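Local coordinates for NADH kinase POS5, mitochondrial (Saccharomyces cerevisiae, PDB 3AFO), which phosphorylates NADH, with a twofold preference over NAD(+), using ATP in mitochondria, and is a key source of the cellular reductant NADPH, at residues E182-K187 and Y318-V323. Residues are numbered along the deposited sequence; the frame is centred on the assembly and turned at random.
Sequences ECHLKK and YVINEV
Glu182 and His184 face Ile320 and Tyr318 across two antiparallel strands of the beta sandwich that NAD kinases carry beside their alpha/beta domain, a worked example of how a regular ladder sets side chains in register. Both pairs are hydrogen-bonded: Glu182 N reaches Ile320 O at 2.7 Å, nearly straight, and His184 N meets Tyr318 O at the same length, with return bonds from Ile320 N to Glu182 O and Tyr318 N to His184 O. Between them Cys183 and Val319 form the non-hydrogen-bonded pair, turned to the other face, where both touch Ile202. On the first face Glu182 runs out extended, its OE1 3.8 Å from Ile320 CD1. Ile320 CG1 sits between backbone N and carbonyl carbon (chi1 54°), which brings CD1 toward the Glu182 side chain. Replacing Glu182 by an alanine is likely to open a gap beside Ile320 CD1, where the carboxylate now packs. Glu322 crosses Glu182 at about a right angle; its carboxylate is salt-bridged to Arg180, which probably eases repulsion between the two acids. Tyr318 packs CB to CB on His184. Its ring crosses the Lys186 chain at a slant, with Lys186 CB at the edge, and His184 O lies in the ring plane, 3.8 Å from Tyr318 CD2.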
loop_
_atom_site.group_PDB
_atom_site.type_symbol
_atom_site.label_atom_id
_atom_site.label_comp_id
_atom_site.label_asym_id
_atom_site.label_seq_id
_atom_site.Cartn_x
_atom_site.Cartn_y
_atom_site.Cartn_z
ATOM N N GLU A 182 -21.129 10.580 -14.871
ATOM C CA GLU A 182 -21.406 10.534 -16.299
ATOM C C GLU A 182 -20.108 10.312 -17.038
ATOM O O GLU A 182 -19.120 11.004 -16.785
ATOM C CB GLU A 182 -22.027 11.844 -16.772
ATOM C CG GLU A 182 -23.453 12.053 -16.355
ATOM C CD GLU A 182 -24.063 13.287 -17.017
ATOM O OE1 GLU A 182 -23.436 13.869 -17.932
ATOM O OE2 GLU A 182 -25.167 13.677 -16.609
ATOM N N CYS A 183 -20.103 9.328 -17.928
ATOM C CA CYS A 183 -18.986 9.109 -18.836
ATOM C C CYS A 183 -19.392 9.573 -20.236
ATOM O O CYS A 183 -20.394 9.104 -20.784
ATOM C CB CYS A 183 -18.597 7.630 -18.859
ATOM S SG CYS A 183 -17.299 7.210 -20.027
ATOM N N HIS A 184 -18.622 10.499 -20.798
ATOM C CA HIS A 184 -18.824 10.964 -22.172
ATOM C C HIS A 184 -17.693 10.416 -23.034
ATOM O O HIS A 184 -16.537 10.815 -22.870
ATOM C CB HIS A 184 -18.820 12.495 -22.223
ATOM C CG HIS A 184 -19.985 13.131 -21.531
ATOM N ND1 HIS A 184 -20.267 12.925 -20.196
ATOM C CD2 HIS A 184 -20.934 13.979 -21.987
ATOM C CE1 HIS A 184 -21.347 13.609 -19.865
ATOM N NE2 HIS A 184 -21.766 14.263 -20.932
ATOM N N LEU A 185 -18.008 9.479 -23.922
ATOM C CA LEU A 185 -17.002 8.942 -24.836
ATOM C C LEU A 185 -16.979 9.717 -26.149
ATOM O O LEU A 185 -17.997 9.816 -26.836
ATOM C CB LEU A 185 -17.221 7.447 -25.087
ATOM C CG LEU A 185 -16.368 6.777 -26.177
ATOM C CD1 LEU A 185 -14.891 6.727 -25.798
ATOM C CD2 LEU A 185 -16.867 5.373 -26.483
ATOM N N LYS A 186 -15.813 10.270 -26.475
ATOM C CA LYS A 186 -15.589 10.982 -27.728
ATOM C C LYS A 186 -14.565 10.218 -28.550
ATOM O O LYS A 186 -13.367 10.255 -28.247
ATOM C CB LYS A 186 -15.074 12.393 -27.451
ATOM C CG LYS A 186 -14.769 13.224 -28.698
ATOM C CD LYS A 186 -13.862 14.396 -28.339
ATOM C CE LYS A 186 -13.534 15.268 -29.540
ATOM N NZ LYS A 186 -12.137 15.801 -29.444
ATOM N N LYS A 187 -15.035 9.525 -29.585
ATOM C CA LYS A 187 -14.149 8.727 -30.445
ATOM C C LYS A 187 -13.173 9.616 -31.229
ATOM O O LYS A 187 -13.473 10.772 -31.518
ATOM C CB LYS A 187 -14.965 7.838 -31.406
ATOM C CG LYS A 187 -15.904 6.795 -30.756
ATOM C CD LYS A 187 -15.162 5.637 -30.086
ATOM C CE LYS A 187 -14.488 4.717 -31.085
ATOM N NZ LYS A 187 -13.786 3.603 -30.386
ATOM N N TYR A 318 -14.646 11.746 -21.082
ATOM C CA TYR A 318 -14.855 12.859 -20.166
ATOM C C TYR A 318 -15.719 12.349 -19.028
ATOM O O TYR A 318 -16.744 11.702 -19.262
ATOM C CB TYR A 318 -15.576 14.020 -20.854
ATOM C CG TYR A 318 -14.794 14.681 -21.955
ATOM C CD1 TYR A 318 -14.224 15.942 -21.774
ATOM C CD2 TYR A 318 -14.624 14.046 -23.190
ATOM C CE1 TYR A 318 -13.499 16.556 -22.806
ATOM C CE2 TYR A 318 -13.911 14.651 -24.223
ATOM C CZ TYR A 318 -13.354 15.901 -24.025
ATOM O OH TYR A 318 -12.638 16.470 -25.049
ATOM N N VAL A 319 -15.299 12.608 -17.795
ATOM C CA VAL A 319 -16.024 12.102 -16.641
ATOM C C VAL A 319 -16.346 13.236 -15.692
ATOM O O VAL A 319 -15.457 13.996 -15.284
ATOM C CB VAL A 319 -15.250 10.966 -15.915
ATOM C CG1 VAL A 319 -15.985 10.545 -14.653
ATOM C CG2 VAL A 319 -15.072 9.755 -16.834
ATOM N N ILE A 320 -17.626 13.353 -15.360
ATOM C CA ILE A 320 -18.112 14.377 -14.453
ATOM C C ILE A 320 -19.176 13.752 -13.558
ATOM O O ILE A 320 -19.740 12.703 -13.878
ATOM C CB ILE A 320 -18.757 15.608 -15.210
ATOM C CG1 ILE A 320 -19.862 15.163 -16.191
ATOM C CG2 ILE A 320 -17.700 16.466 -15.917
ATOM C CD1 ILE A 320 -20.811 16.316 -16.657
ATOM N N ASN A 321 -19.454 14.411 -12.438
ATOM C CA ASN A 321 -20.605 14.086 -11.619
ATOM C C ASN A 321 -21.869 14.549 -12.337
ATOM O O ASN A 321 -21.828 15.521 -13.101
ATOM C CB ASN A 321 -20.493 14.801 -10.272
ATOM C CG ASN A 321 -21.351 14.167 -9.204
ATOM O OD1 ASN A 321 -22.085 14.852 -8.491
ATOM N ND2 ASN A 321 -21.268 12.849 -9.088
ATOM N N GLU A 322 -22.977 13.847 -12.107
ATOM C CA GLU A 322 -24.286 14.227 -12.652
ATOM C C GLU A 322 -24.631 15.710 -12.399
ATOM O O GLU A 322 -25.098 16.427 -13.301
ATOM C CB GLU A 322 -25.357 13.324 -12.050
ATOM C CG GLU A 322 -26.673 13.354 -12.780
ATOM C CD GLU A 322 -27.776 12.662 -12.011
ATOM O OE1 GLU A 322 -27.464 11.956 -11.019
ATOM O OE2 GLU A 322 -28.954 12.826 -12.406
ATOM N N VAL A 323 -24.385 16.170 -11.177
ATOM C CA VAL A 323 -24.624 17.579 -10.828
ATOM C C VAL A 323 -23.420 18.233 -10.145
ATOM O O VAL A 323 -22.651 17.564 -9.448
ATOM C CB VAL A 323 -25.874 17.754 -9.923
ATOM C CG1 VAL A 323 -27.170 17.581 -10.737
ATOM C CG2 VAL A 323 -25.829 16.789 -8.735
#